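Local atomic coordinates of McyG protein (Microcystis aeruginosa PCC 7806, PDB entry 4R0M), a protein that belongs to the microcystin synthetase, where its adenylation domain binds phenylalanyl-adenylate and probably passes an activated acid to the adjoining peptidyl carrier domain. Residues G70-L75 against G94-P99; Q174-L179 against G191-H196; E460-S465 against I484-E489; T454-L459 against R501-H506; E286-V291 against E318-H323. All coordinates share one frame; numbering follows the deposited sequence.

Contact 1: G70-L75 against G94-P99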
# COMPACT_ATOMS: atom_id res chain seq x y z
N GLY A 70 -19.38 15.08 -10.91
CA GLY A 70 -19.82 13.69 -10.99
C GLY A 70 -19.05 12.83 -11.98
O GLY A 70 -19.10 11.60 -11.91
N HIS A 71 -18.35 13.47 -12.92
CA HIS A 71 -17.52 12.76 -13.88
C HIS A 71 -16.28 12.22 -13.22
O HIS A 71 -15.88 12.68 -12.15
CB HIS A 71 -17.11 13.66 -15.05
CG HIS A 71 -18.22 13.90 -16.06
ND1 HIS A 71 -18.18 14.92 -16.94
CD2 HIS A 71 -19.41 13.22 -16.30
CE1 HIS A 71 -19.29 14.89 -17.70
NE2 HIS A 71 -20.04 13.85 -17.31
N LYS A 72 -15.67 11.23 -13.87
CA LYS A 72 -14.44 10.63 -13.38
C LYS A 72 -13.26 10.97 -14.28
O LYS A 72 -13.42 11.10 -15.50
CB LYS A 72 -14.61 9.11 -13.24
CG LYS A 72 -15.43 8.71 -12.01
CD LYS A 72 -16.03 7.33 -12.15
CE LYS A 72 -17.46 7.38 -12.67
NZ LYS A 72 -18.43 7.72 -11.59
N VAL A 73 -12.09 11.14 -13.67
CA VAL A 73 -10.84 11.34 -14.42
C VAL A 73 -9.74 10.42 -13.88
O VAL A 73 -9.59 10.26 -12.66
CB VAL A 73 -10.36 12.82 -14.41
CG1 VAL A 73 -11.37 13.73 -15.09
CG2 VAL A 73 -10.07 13.30 -13.00
N ILE A 74 -8.99 9.81 -14.79
CA ILE A 74 -7.91 8.90 -14.42
C ILE A 74 -6.63 9.68 -14.16
O ILE A 74 -6.28 10.60 -14.91
CB ILE A 74 -7.67 7.81 -15.50
CG1 ILE A 74 -8.88 6.87 -15.58
CG2 ILE A 74 -6.39 7.02 -15.22
CD1 ILE A 74 -8.79 5.80 -16.65
N LEU A 75 -5.92 9.33 -13.09
CA LEU A 75 -4.65 9.96 -12.75
C LEU A 75 -3.46 9.06 -13.08
O LEU A 75 -3.38 7.91 -12.62
CB LEU A 75 -4.61 10.36 -11.27
CG LEU A 75 -5.20 11.71 -10.83
CD1 LEU A 75 -6.71 11.79 -11.01
CD2 LEU A 75 -4.82 11.99 -9.38
N GLY A 94 -16.00 18.37 -7.13
CA GLY A 94 -16.90 17.22 -7.14
C GLY A 94 -16.65 16.27 -8.29
O GLY A 94 -17.53 15.51 -8.68
N ILE A 95 -15.44 16.35 -8.86
CA ILE A 95 -14.99 15.41 -9.89
C ILE A 95 -14.28 14.27 -9.16
O ILE A 95 -13.49 14.51 -8.25
CB ILE A 95 -14.03 16.08 -10.89
CG1 ILE A 95 -14.74 17.22 -11.64
CG2 ILE A 95 -13.47 15.07 -11.88
CD1 ILE A 95 -13.81 18.24 -12.25
N ILE A 96 -14.58 13.03 -9.54
CA ILE A 96 -14.00 11.87 -8.88
C ILE A 96 -12.66 11.49 -9.51
O ILE A 96 -12.62 11.03 -10.65
CB ILE A 96 -14.97 10.67 -8.86
CG1 ILE A 96 -16.28 11.04 -8.15
CG2 ILE A 96 -14.33 9.45 -8.20
CD1 ILE A 96 -17.47 10.20 -8.54
N PRO A 97 -11.55 11.68 -8.76
CA PRO A 97 -10.25 11.26 -9.27
C PRO A 97 -10.08 9.75 -9.17
O PRO A 97 -10.55 9.14 -8.20
CB PRO A 97 -9.26 11.97 -8.34
CG PRO A 97 -10.00 12.11 -7.05
CD PRO A 97 -11.46 12.21 -7.39
N VAL A 98 -9.45 9.15 -10.17
CA VAL A 98 -9.20 7.72 -10.19
C VAL A 98 -7.69 7.50 -10.35
O VAL A 98 -7.19 7.33 -11.46
CB VAL A 98 -10.00 6.99 -11.29
CG1 VAL A 98 -9.84 5.48 -11.17
CG2 VAL A 98 -11.47 7.37 -11.22
N PRO A 99 -6.96 7.53 -9.22
CA PRO A 99 -5.51 7.39 -9.27
C PRO A 99 -5.10 5.96 -9.57
O PRO A 99 -5.61 5.03 -8.94
CB PRO A 99 -5.06 7.79 -7.85
CG PRO A 99 -6.27 8.36 -7.17
CD PRO A 99 -7.43 7.70 -7.84
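Residues Lys-72 to Leu-75 and Ile-96 to Pro-99 run as neighbouring parallel strands, their short axes 4.4 Å apart and 28° from exact alignment, with Lys-72 level with Ile-96 and Leu-75 with Pro-99. The backbone bonds alternate in the parallel manner: Ile-96 gives its N-H to His-71 O and takes one from Val-73 N, and Val-98 then does the same between Val-73 O and Leu-75 N. A further bond, Gly-70 N to Gly-94 O at 2.9 Å, joins the loops ahead of the strands, where Gly-94 ends helix 80-93 in a Schellman motif.

On the face of Lys-72 and Ile-74, the lysine lies alongside Ile-96, its CG 3.7 Å from Ile-96 CB. The chain bends at its last two torsions, which brings NZ back to 4.0 Å from Ile-96 CD1. The other face packs on helix 80-93, completing a beta-alpha-beta unit. Here Leu-75 CD1 lies 3.7 Å from Pro-97 CB, the two side chains pointing the same way, while Val-73 CG2 meets Ile-95 CG2 at 4.0 Å.

Every backbone hydrogen bond between the two strands uses Ile-96 or Val-98 on this side. Pro-97 and Pro-99, which have no N-H to give, therefore cost this pairing nothing, and they suit a strand at the margin of its sheet.

Contact 2: Q174-L179 against G191-H196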
# COMPACT_ATOMS: atom_id res chain seq x y z
N GLN A 174 -21.86 12.09 1.74
CA GLN A 174 -22.22 10.70 1.42
C GLN A 174 -22.03 10.37 -0.07
O GLN A 174 -22.17 9.21 -0.47
CB GLN A 174 -23.66 10.39 1.85
CG GLN A 174 -23.89 10.34 3.36
CD GLN A 174 -23.39 9.06 4.01
OE1 GLN A 174 -22.21 8.70 3.89
NE2 GLN A 174 -24.28 8.37 4.71
N ASP A 175 -21.72 11.38 -0.87
CA ASP A 175 -21.40 11.17 -2.28
C ASP A 175 -19.98 10.64 -2.42
O ASP A 175 -19.12 10.91 -1.57
CB ASP A 175 -21.55 12.46 -3.08
CG ASP A 175 -23.00 12.84 -3.32
OD1 ASP A 175 -23.89 11.98 -3.19
OD2 ASP A 175 -23.25 14.02 -3.66
N ALA A 176 -19.73 9.90 -3.50
CA ALA A 176 -18.40 9.41 -3.83
C ALA A 176 -17.42 10.57 -4.01
O ALA A 176 -17.73 11.56 -4.67
CB ALA A 176 -18.45 8.56 -5.09
N ALA A 177 -16.25 10.43 -3.40
CA ALA A 177 -15.19 11.44 -3.51
C ALA A 177 -13.93 10.86 -4.14
O ALA A 177 -13.13 11.60 -4.72
CB ALA A 177 -14.88 12.02 -2.14
N LEU A 178 -13.76 9.55 -4.02
CA LEU A 178 -12.54 8.89 -4.45
C LEU A 178 -12.81 7.46 -4.90
O LEU A 178 -13.49 6.70 -4.20
CB LEU A 178 -11.50 8.90 -3.32
CG LEU A 178 -10.10 8.31 -3.54
CD1 LEU A 178 -9.33 9.03 -4.63
CD2 LEU A 178 -9.34 8.33 -2.23
N LEU A 179 -12.30 7.11 -6.07
CA LEU A 179 -12.44 5.76 -6.60
C LEU A 179 -11.07 5.13 -6.81
O LEU A 179 -10.28 5.59 -7.64
CB LEU A 179 -13.24 5.78 -7.91
CG LEU A 179 -13.56 4.48 -8.65
CD1 LEU A 179 -14.31 3.48 -7.78
CD2 LEU A 179 -14.36 4.79 -9.90
N GLY A 191 -13.15 -1.78 -8.12
CA GLY A 191 -13.20 -0.34 -7.87
C GLY A 191 -13.83 0.06 -6.55
O GLY A 191 -15.05 0.08 -6.42
N VAL A 192 -12.98 0.40 -5.58
CA VAL A 192 -13.45 0.77 -4.25
C VAL A 192 -13.98 2.21 -4.25
O VAL A 192 -13.24 3.15 -4.55
CB VAL A 192 -12.35 0.60 -3.19
CG1 VAL A 192 -12.87 1.00 -1.81
CG2 VAL A 192 -11.84 -0.84 -3.17
N ILE A 193 -15.26 2.36 -3.92
CA ILE A 193 -15.89 3.67 -3.80
C ILE A 193 -15.67 4.21 -2.39
O ILE A 193 -16.03 3.55 -1.41
CB ILE A 193 -17.40 3.63 -4.13
CG1 ILE A 193 -17.62 3.21 -5.59
CG2 ILE A 193 -18.06 4.98 -3.86
CD1 ILE A 193 -19.05 2.82 -5.92
N LEU A 194 -15.09 5.39 -2.29
CA LEU A 194 -14.88 6.04 -1.00
C LEU A 194 -15.53 7.42 -0.97
O LEU A 194 -15.24 8.29 -1.79
CB LEU A 194 -13.39 6.14 -0.66
CG LEU A 194 -12.59 4.83 -0.53
CD1 LEU A 194 -11.13 5.14 -0.26
CD2 LEU A 194 -13.15 3.92 0.55
N THR A 195 -16.44 7.59 -0.01
CA THR A 195 -17.14 8.85 0.19
C THR A 195 -16.29 9.77 1.07
O THR A 195 -15.31 9.33 1.68
CB THR A 195 -18.51 8.62 0.86
OG1 THR A 195 -18.32 8.06 2.16
CG2 THR A 195 -19.36 7.68 0.03
N HIS A 196 -16.66 11.05 1.11
CA HIS A 196 -16.06 12.01 2.05
C HIS A 196 -16.20 11.49 3.45
O HIS A 196 -15.24 11.52 4.23
CB HIS A 196 -16.75 13.37 1.98
CG HIS A 196 -16.77 13.98 0.60
ND1 HIS A 196 -15.84 14.86 0.19
CD2 HIS A 196 -17.65 13.81 -0.47
CE1 HIS A 196 -16.11 15.24 -1.08
NE2 HIS A 196 -17.22 14.59 -1.48
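This is a beta hairpin interrupted by a classic bulge, in which Ala-177 and Leu-178 together face Leu-194; it joins strands 176-182 and 190-195 within the adenylation domain. Leu-194 O is gripped by two amides, Ala-177 N at 2.9 Å and Leu-178 N at 3.0 Å, the second lying in the carbonyl plane. Leu-194 N returns a bond to Leu-178 O at 2.8 Å, and beyond the bulge Leu-179 pairs with Ile-193.

The extra residue turns Ala-177 toward the partner strand, where its methyl sits squarely over the His-196 ring. Ala-177 CB is 3.5 Å from the ring centroid and only 9° off the normal, a clear CH-pi contact. The ring's ND1 is hydrogen-bonded to Leu-19 N, which fixes its rotation. An alanine in place of His-196 would probably leave the Ala-177 methyl without its flat cover and Leu-19 N without its acceptor.

Thr-195 closes the strand as N-cap of helix 196-210: its OG1, lodged between the backbone N and carbonyl carbon (chi1 63°), bonds to Asn-198 N, and its CG2 is left 3.2 Å from Gln-174 O. On the Leu-179 face, Leu-179 CD1 reaches over the opposite strand to 3.4 Å from Val-192 O.

The turn between the strands carries the serine-, threonine- and glycine-rich sequence characteristic of the ANL superfamily, the A3 motif, a phosphate-binding loop in related enzymes; consistent with this, the Val-192 side chain lies about 7 Å from the bound phenylalanyl-adenylate.

Contact 3: E460-S465 against I484-E489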
# COMPACT_ATOMS: atom_id res chain seq x y z
N GLU A 460 22.60 -14.82 2.36
CA GLU A 460 23.43 -14.06 1.44
C GLU A 460 23.10 -14.46 -0.00
O GLU A 460 23.02 -15.65 -0.33
CB GLU A 460 24.91 -14.32 1.74
CG GLU A 460 25.90 -13.74 0.73
CD GLU A 460 25.88 -12.23 0.68
OE1 GLU A 460 26.23 -11.59 1.69
OE2 GLU A 460 25.51 -11.67 -0.38
N GLY A 461 22.89 -13.45 -0.86
CA GLY A 461 22.58 -13.69 -2.27
C GLY A 461 21.10 -13.58 -2.61
O GLY A 461 20.74 -13.62 -3.79
N VAL A 462 20.26 -13.45 -1.59
CA VAL A 462 18.82 -13.27 -1.79
C VAL A 462 18.46 -11.81 -1.57
O VAL A 462 18.63 -11.27 -0.47
CB VAL A 462 18.00 -14.18 -0.85
CG1 VAL A 462 16.50 -13.93 -1.01
CG2 VAL A 462 18.32 -15.65 -1.11
N LYS A 463 17.96 -11.16 -2.62
CA LYS A 463 17.62 -9.74 -2.55
C LYS A 463 16.29 -9.54 -1.83
O LYS A 463 15.26 -10.08 -2.23
CB LYS A 463 17.59 -9.10 -3.94
CG LYS A 463 17.82 -7.60 -3.93
CD LYS A 463 17.88 -7.03 -5.34
CE LYS A 463 18.05 -5.52 -5.33
NZ LYS A 463 19.38 -5.08 -4.82
N VAL A 464 16.32 -8.75 -0.77
CA VAL A 464 15.17 -8.50 0.06
C VAL A 464 14.05 -7.76 -0.67
O VAL A 464 14.28 -6.81 -1.37
CB VAL A 464 15.59 -7.75 1.33
CG1 VAL A 464 14.40 -7.20 2.10
CG2 VAL A 464 16.38 -8.65 2.23
N SER A 465 12.83 -8.22 -0.43
CA SER A 465 11.60 -7.71 -1.00
C SER A 465 11.17 -8.26 -2.36
O SER A 465 10.23 -7.80 -2.93
CB SER A 465 11.66 -6.20 -1.11
OG SER A 465 12.45 -5.80 -2.17
N ILE A 484 9.14 -21.66 -4.04
CA ILE A 484 9.81 -20.46 -3.59
C ILE A 484 10.38 -19.70 -4.79
O ILE A 484 11.16 -20.26 -5.58
CB ILE A 484 10.90 -20.78 -2.55
CG1 ILE A 484 10.26 -21.07 -1.19
CG2 ILE A 484 11.91 -19.64 -2.43
CD1 ILE A 484 11.15 -21.79 -0.21
N THR A 485 9.97 -18.45 -4.94
CA THR A 485 10.52 -17.57 -5.96
C THR A 485 11.28 -16.44 -5.28
O THR A 485 10.89 -15.98 -4.21
CB THR A 485 9.42 -16.98 -6.86
OG1 THR A 485 8.43 -16.33 -6.05
CG2 THR A 485 8.75 -18.08 -7.69
N PHE A 486 12.36 -16.01 -5.91
CA PHE A 486 13.22 -14.97 -5.36
C PHE A 486 13.97 -14.25 -6.47
O PHE A 486 13.93 -14.66 -7.63
CB PHE A 486 14.22 -15.59 -4.36
CG PHE A 486 15.39 -16.27 -5.01
CD1 PHE A 486 15.26 -17.53 -5.58
CD2 PHE A 486 16.63 -15.64 -5.06
CE1 PHE A 486 16.34 -18.15 -6.19
CE2 PHE A 486 17.71 -16.25 -5.67
CZ PHE A 486 17.57 -17.51 -6.23
N SER A 487 14.64 -13.15 -6.11
CA SER A 487 15.53 -12.46 -7.03
C SER A 487 16.93 -12.45 -6.44
O SER A 487 17.10 -12.18 -5.24
CB SER A 487 15.04 -11.03 -7.28
OG SER A 487 15.82 -10.40 -8.28
N PRO A 488 17.96 -12.75 -7.26
CA PRO A 488 19.33 -12.82 -6.77
C PRO A 488 19.93 -11.44 -6.49
O PRO A 488 19.67 -10.49 -7.22
CB PRO A 488 20.10 -13.49 -7.93
CG PRO A 488 19.06 -13.97 -8.89
CD PRO A 488 17.88 -13.07 -8.70
N GLU A 489 20.72 -11.36 -5.42
CA GLU A 489 21.42 -10.13 -5.06
C GLU A 489 22.76 -10.04 -5.79
O GLU A 489 23.52 -9.08 -5.61
CB GLU A 489 21.62 -10.06 -3.54
CG GLU A 489 21.78 -8.64 -2.99
CD GLU A 489 21.58 -8.57 -1.49
OE1 GLU A 489 22.22 -9.35 -0.76
OE2 GLU A 489 20.77 -7.73 -1.05
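The Phe-486 ring meets Gly-461 O at its edge, near the ring plane, with Gly-461 O 4.4 Å from CE2, while Val-462 CG2 approaches it obliquely, 4.3 Å from CD2. The second pair of flat groups is the carboxylates of Glu-460 and Glu-489, whose planes are 48° apart. The contact belongs to a small alpha/beta unit with strands 468-474 and 479-486, probably the mobile C-terminal subdomain of ANL enzymes, and fastens the loop after helix 449-457 to the end of strand 479-486. Helix 498-511 packs against both Phe-486 and Val-462, extending the apolar patch.

A single bridge, Val-462 with Pro-488, joins the backbones. Glu-489 N binds Gly-461 O at 2.8 Å, from well above the carbonyl plane. Gly-461 has a positive phi of 100°, a turn at which a CB would press on the preceding carbonyl oxygen.

Farther out the contact becomes polar. Glu-489 has its CG anti to the backbone N (chi1 -156°) and stretches across the Lys-463 side chain at about a right angle. Glu-489 OE1 lies 4.0 Å from Glu-460 OE2, a like-charged approach, but Glu-489 OE2 is 4.8 Å from Lys-463 NZ, a distance that may partly offset the repulsion but is not a salt bridge. Replacing Glu-489 by an alanine would probably leave the Lys-463 ammonium without this nearby negative charge and uncover the backbone at Val-462 and Lys-463.

On the other side of the bridged pair, Lys-463 N is hydrogen-bonded to Ser-487 O at 2.9 Å, while Lys-463 CB comes within 3.4 Å of the same oxygen.

Contact 4: T454-L459 against R501-H506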
# COMPACT_ATOMS: atom_id res chain seq x y z
N THR A 454 10.93 -14.62 5.28
CA THR A 454 11.90 -13.98 6.17
C THR A 454 13.15 -14.86 6.31
O THR A 454 14.27 -14.37 6.20
CB THR A 454 11.31 -13.67 7.56
OG1 THR A 454 10.10 -12.93 7.42
CG2 THR A 454 12.29 -12.87 8.41
N THR A 455 12.92 -16.15 6.54
CA THR A 455 14.00 -17.13 6.68
C THR A 455 14.88 -17.17 5.42
O THR A 455 16.11 -17.18 5.52
CB THR A 455 13.46 -18.53 6.99
OG1 THR A 455 12.54 -18.45 8.09
CG2 THR A 455 14.58 -19.49 7.36
N ILE A 456 14.24 -17.18 4.26
CA ILE A 456 14.94 -17.15 2.97
C ILE A 456 15.76 -15.86 2.84
O ILE A 456 16.91 -15.90 2.40
CB ILE A 456 13.95 -17.25 1.78
CG1 ILE A 456 13.22 -18.60 1.81
CG2 ILE A 456 14.67 -17.08 0.45
CD1 ILE A 456 11.84 -18.56 1.18
N GLU A 457 15.17 -14.74 3.23
CA GLU A 457 15.79 -13.43 3.04
C GLU A 457 16.97 -13.14 3.98
O GLU A 457 17.70 -12.17 3.79
CB GLU A 457 14.74 -12.31 3.09
CG GLU A 457 13.85 -12.29 1.86
CD GLU A 457 12.84 -11.15 1.84
OE1 GLU A 457 12.55 -10.58 2.91
OE2 GLU A 457 12.33 -10.83 0.74
N GLU A 458 17.17 -14.00 4.98
CA GLU A 458 18.36 -13.95 5.83
C GLU A 458 19.62 -14.34 5.07
O GLU A 458 20.72 -13.89 5.39
CB GLU A 458 18.20 -14.89 7.03
CG GLU A 458 17.13 -14.50 8.04
CD GLU A 458 16.83 -15.61 9.03
OE1 GLU A 458 17.59 -16.59 9.09
OE2 GLU A 458 15.81 -15.49 9.75
N LEU A 459 19.45 -15.18 4.04
CA LEU A 459 20.57 -15.74 3.29
C LEU A 459 21.27 -14.73 2.39
O LEU A 459 20.63 -13.91 1.73
CB LEU A 459 20.12 -16.94 2.46
CG LEU A 459 19.67 -18.20 3.20
CD1 LEU A 459 18.84 -19.07 2.27
CD2 LEU A 459 20.85 -18.97 3.77
N ARG A 501 20.48 -23.88 -4.17
CA ARG A 501 20.83 -24.98 -3.27
C ARG A 501 20.84 -24.50 -1.82
O ARG A 501 20.34 -25.19 -0.92
CB ARG A 501 22.19 -25.55 -3.65
CG ARG A 501 22.42 -26.99 -3.20
CD ARG A 501 23.85 -27.45 -3.43
NE ARG A 501 24.20 -27.59 -4.85
CZ ARG A 501 23.86 -28.63 -5.61
NH1 ARG A 501 23.15 -29.64 -5.12
NH2 ARG A 501 24.23 -28.67 -6.89
N LYS A 502 21.39 -23.31 -1.60
CA LYS A 502 21.49 -22.70 -0.28
C LYS A 502 20.12 -22.39 0.32
O LYS A 502 19.95 -22.44 1.54
CB LYS A 502 22.34 -21.44 -0.35
CG LYS A 502 23.19 -21.18 0.88
CD LYS A 502 24.38 -20.29 0.56
CE LYS A 502 25.45 -21.03 -0.23
NZ LYS A 502 26.50 -20.13 -0.76
N ILE A 503 19.15 -22.06 -0.53
CA ILE A 503 17.78 -21.78 -0.10
C ILE A 503 17.07 -23.06 0.36
O ILE A 503 16.49 -23.08 1.45
CB ILE A 503 16.96 -21.05 -1.20
CG1 ILE A 503 17.47 -19.62 -1.37
CG2 ILE A 503 15.48 -21.02 -0.85
CD1 ILE A 503 17.07 -18.96 -2.67
N ARG A 504 17.14 -24.11 -0.45
CA ARG A 504 16.49 -25.38 -0.15
C ARG A 504 16.92 -25.97 1.20
O ARG A 504 16.08 -26.36 2.00
CB ARG A 504 16.73 -26.40 -1.26
CG ARG A 504 15.70 -27.52 -1.30
CD ARG A 504 16.05 -28.61 -2.31
NE ARG A 504 16.46 -28.08 -3.62
CZ ARG A 504 15.62 -27.71 -4.58
NH1 ARG A 504 14.31 -27.78 -4.41
NH2 ARG A 504 16.10 -27.25 -5.73
N SER A 505 18.23 -26.01 1.44
CA SER A 505 18.77 -26.57 2.68
C SER A 505 18.40 -25.73 3.91
O SER A 505 17.95 -26.28 4.92
CB SER A 505 20.29 -26.76 2.59
OG SER A 505 20.94 -25.53 2.32
N HIS A 506 18.56 -24.42 3.80
CA HIS A 506 18.22 -23.50 4.90
C HIS A 506 16.78 -23.59 5.31
O HIS A 506 16.46 -23.51 6.50
CB HIS A 506 18.59 -22.07 4.53
CG HIS A 506 18.71 -21.15 5.73
ND1 HIS A 506 17.77 -20.24 6.04
CD2 HIS A 506 19.72 -21.02 6.69
CE1 HIS A 506 18.14 -19.57 7.14
NE2 HIS A 506 19.33 -20.04 7.54
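Leu-459 and His-506 form the dense centre of a contact between the end of helix 449-457 and helix 498-511, two helices that pack together against strand 479-486 in an alpha/beta subdomain. Leu-459 CD2 lies over one face of the His-506 ring, 3.8 Å from its centroid and 21° off the normal, a CH-pi contact displaced toward the rim. The other branch, CD1, fits against the helix itself, 3.6 Å from Lys-502 O, and also meets Ile-503 CG1 at 3.9 Å. Deeper in, Ile-456 CG2 touches Ile-503 CG1, where both isoleucines rest on Ile-484 of the strand.

The outer side is looser. Lys-502 starts toward Leu-459 but its amine end leads away, and the exposed Glu-458 brings only its carboxylate to the edge of the His-506 ring. Glu-458 OE1 is 3.6 Å from His-506 CE1, in the ring plane, and the carboxylate stands nearly perpendicular to the ring; this is proximity without a hydrogen bond, though the negative charge may favour a proton on the imidazole.

His-506 reaches this place with CG anti to its own amide nitrogen (chi1 -161°), and its ND1 ends 3.5 Å from Thr-455 CG2.

Contact 5: E286-V291 against E318-H323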
# COMPACT_ATOMS: atom_id res chain seq x y z
N GLU A 286 25.34 -2.85 9.44
CA GLU A 286 26.78 -2.62 9.48
C GLU A 286 27.14 -1.13 9.44
O GLU A 286 27.82 -0.63 10.33
CB GLU A 286 27.47 -3.38 8.33
CG GLU A 286 28.98 -3.17 8.22
CD GLU A 286 29.76 -3.64 9.43
OE1 GLU A 286 29.34 -4.62 10.09
OE2 GLU A 286 30.81 -3.03 9.73
N GLU A 287 26.67 -0.43 8.41
CA GLU A 287 26.93 1.00 8.24
C GLU A 287 26.23 1.88 9.29
O GLU A 287 26.60 3.04 9.48
CB GLU A 287 26.60 1.49 6.82
CG GLU A 287 25.37 0.85 6.19
CD GLU A 287 25.69 -0.44 5.45
OE1 GLU A 287 26.15 -0.37 4.29
OE2 GLU A 287 25.49 -1.53 6.03
N LEU A 288 25.24 1.31 9.97
CA LEU A 288 24.53 2.00 11.05
C LEU A 288 25.29 1.97 12.38
O LEU A 288 24.85 2.56 13.37
CB LEU A 288 23.12 1.43 11.23
CG LEU A 288 22.04 1.96 10.29
CD1 LEU A 288 20.84 1.02 10.26
CD2 LEU A 288 21.61 3.37 10.68
N LYS A 289 26.43 1.28 12.39
CA LYS A 289 27.32 1.26 13.56
C LYS A 289 28.34 2.39 13.51
O LYS A 289 28.89 2.78 14.54
CB LYS A 289 28.03 -0.09 13.67
CG LYS A 289 27.17 -1.21 14.23
CD LYS A 289 27.92 -2.53 14.25
CE LYS A 289 27.04 -3.66 14.77
NZ LYS A 289 27.69 -4.99 14.64
N HIS A 290 28.58 2.91 12.31
CA HIS A 290 29.62 3.92 12.09
C HIS A 290 29.08 5.32 11.95
O HIS A 290 29.82 6.30 12.06
CB HIS A 290 30.49 3.55 10.89
CG HIS A 290 31.15 2.19 11.02
ND1 HIS A 290 32.24 1.99 11.79
CD2 HIS A 290 30.82 0.96 10.47
CE1 HIS A 290 32.59 0.69 11.72
NE2 HIS A 290 31.72 0.06 10.92
N VAL A 291 27.77 5.42 11.71
CA VAL A 291 27.06 6.70 11.77
C VAL A 291 25.95 6.63 12.83
O VAL A 291 25.52 5.53 13.20
CB VAL A 291 26.47 7.14 10.41
CG1 VAL A 291 27.58 7.45 9.41
CG2 VAL A 291 25.51 6.10 9.85
N GLU A 318 16.27 -3.29 17.98
CA GLU A 318 17.63 -3.44 18.51
C GLU A 318 18.63 -2.52 17.81
O GLU A 318 19.49 -1.91 18.46
CB GLU A 318 18.10 -4.89 18.41
CG GLU A 318 17.44 -5.84 19.40
CD GLU A 318 17.75 -7.30 19.13
OE1 GLU A 318 18.86 -7.60 18.64
OE2 GLU A 318 16.87 -8.15 19.39
N ILE A 319 18.52 -2.44 16.48
CA ILE A 319 19.41 -1.61 15.68
C ILE A 319 19.16 -0.12 15.93
O ILE A 319 20.11 0.66 16.09
CB ILE A 319 19.27 -1.92 14.17
CG1 ILE A 319 19.75 -3.34 13.86
CG2 ILE A 319 20.04 -0.92 13.33
CD1 ILE A 319 19.29 -3.88 12.52
N LEU A 320 17.89 0.28 15.98
CA LEU A 320 17.52 1.69 15.97
C LEU A 320 17.27 2.34 17.33
O LEU A 320 17.18 3.57 17.42
CB LEU A 320 16.35 1.95 15.01
CG LEU A 320 16.64 1.86 13.50
CD1 LEU A 320 15.49 2.44 12.71
CD2 LEU A 320 17.94 2.55 13.11
N GLU A 321 17.16 1.54 18.39
CA GLU A 321 17.09 2.10 19.75
C GLU A 321 18.42 2.78 20.11
O GLU A 321 18.46 3.68 20.94
CB GLU A 321 16.69 1.05 20.79
CG GLU A 321 17.77 0.03 21.15
CD GLU A 321 17.45 -0.75 22.41
OE1 GLU A 321 16.38 -1.39 22.46
OE2 GLU A 321 18.28 -0.73 23.35
N LYS A 322 19.50 2.34 19.45
CA LYS A 322 20.81 2.97 19.56
C LYS A 322 20.86 4.28 18.78
O LYS A 322 21.88 4.97 18.75
CB LYS A 322 21.90 2.02 19.06
CG LYS A 322 22.00 0.71 19.84
CD LYS A 322 23.11 -0.17 19.30
CE LYS A 322 23.31 -1.39 20.19
NZ LYS A 322 24.55 -2.14 19.82
N HIS A 323 19.75 4.61 18.12
CA HIS A 323 19.61 5.84 17.35
C HIS A 323 18.44 6.65 17.85
O HIS A 323 17.81 7.39 17.09
CB HIS A 323 19.47 5.52 15.87
CG HIS A 323 20.70 4.88 15.28
ND1 HIS A 323 21.55 5.55 14.48
CD2 HIS A 323 21.22 3.59 15.41
CE1 HIS A 323 22.56 4.73 14.12
NE2 HIS A 323 22.35 3.54 14.69
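Apolar contacts centre on Leu-288, which points from the loop after helix 275-282 toward the end of helix 310-320. Its two branches divide the work. CD1 meets Ile-319 CG2 at 3.7 Å, the two side chains crossing at about a right angle, and lies 4.3 Å from Leu-320 CD2; CD2 instead approaches the His-323 ring, 3.8 Å from CE1. With CG anti to the carbonyl carbon (chi1 -83°), Leu-288 fits between the two helical residues and the histidine, while Leu-260 of helix 258-265 touches both Leu-288 and Leu-320 and closes this small core.

The polar contacts all use the rim of the His-323 imidazole. NE2 gives a weak hydrogen bond to Leu-288 O: the oxygen lies in the ring plane at 3.0 Å, but the N-H...O angle is just 127°. The neighbouring CE1 is 3.2 Å from Val-291 O, also near the ring plane, so two loop carbonyls gather at one end of the imidazole. On the other side of CE1, ND1 is hydrogen-bonded to Tyr-293 N, farther along the same loop.

Backbone bonding anchors the residue that carries the ring. His-323 N bonds to Leu-320 O at 2.9 Å, holding the turn that follows the helix, and the His-323 backbone is also paired with Leu-295.

Charge has little part across the contact, Lys-289 NZ and Lys-322 NZ staying 6.7 Å apart. Because ND1 faces an amide N-H and NE2 faces a carbonyl, the imidazole is likely to be neutral with its proton on NE2, joining the loop and the helix end as acceptor and donor at once.

From the N terminus, contact 1 closes the short loop of a beta-alpha-beta unit around helix 80-93, and contact 2 then closes the hairpin of 176-182 and 190-195. These two touch, Pro-97 CD lying 3.2 Å from Ala-177 O, and so set the hairpin beside the four-stranded parallel sheet. Contact 5 follows in series, tying a loop to the end of helix 310-320, with its centre about 43 Å from that of contact 2. Last comes contact 4, which encloses contact 3 in the chain, the sole nesting here; none cross. Contacts 3 and 4 lie together in what is probably the C-terminal subdomain, where Glu-457 OE2 probably accepts a hydrogen bond from Ser-465 N, on the opposite side of the chain's centre from contacts 1 and 2.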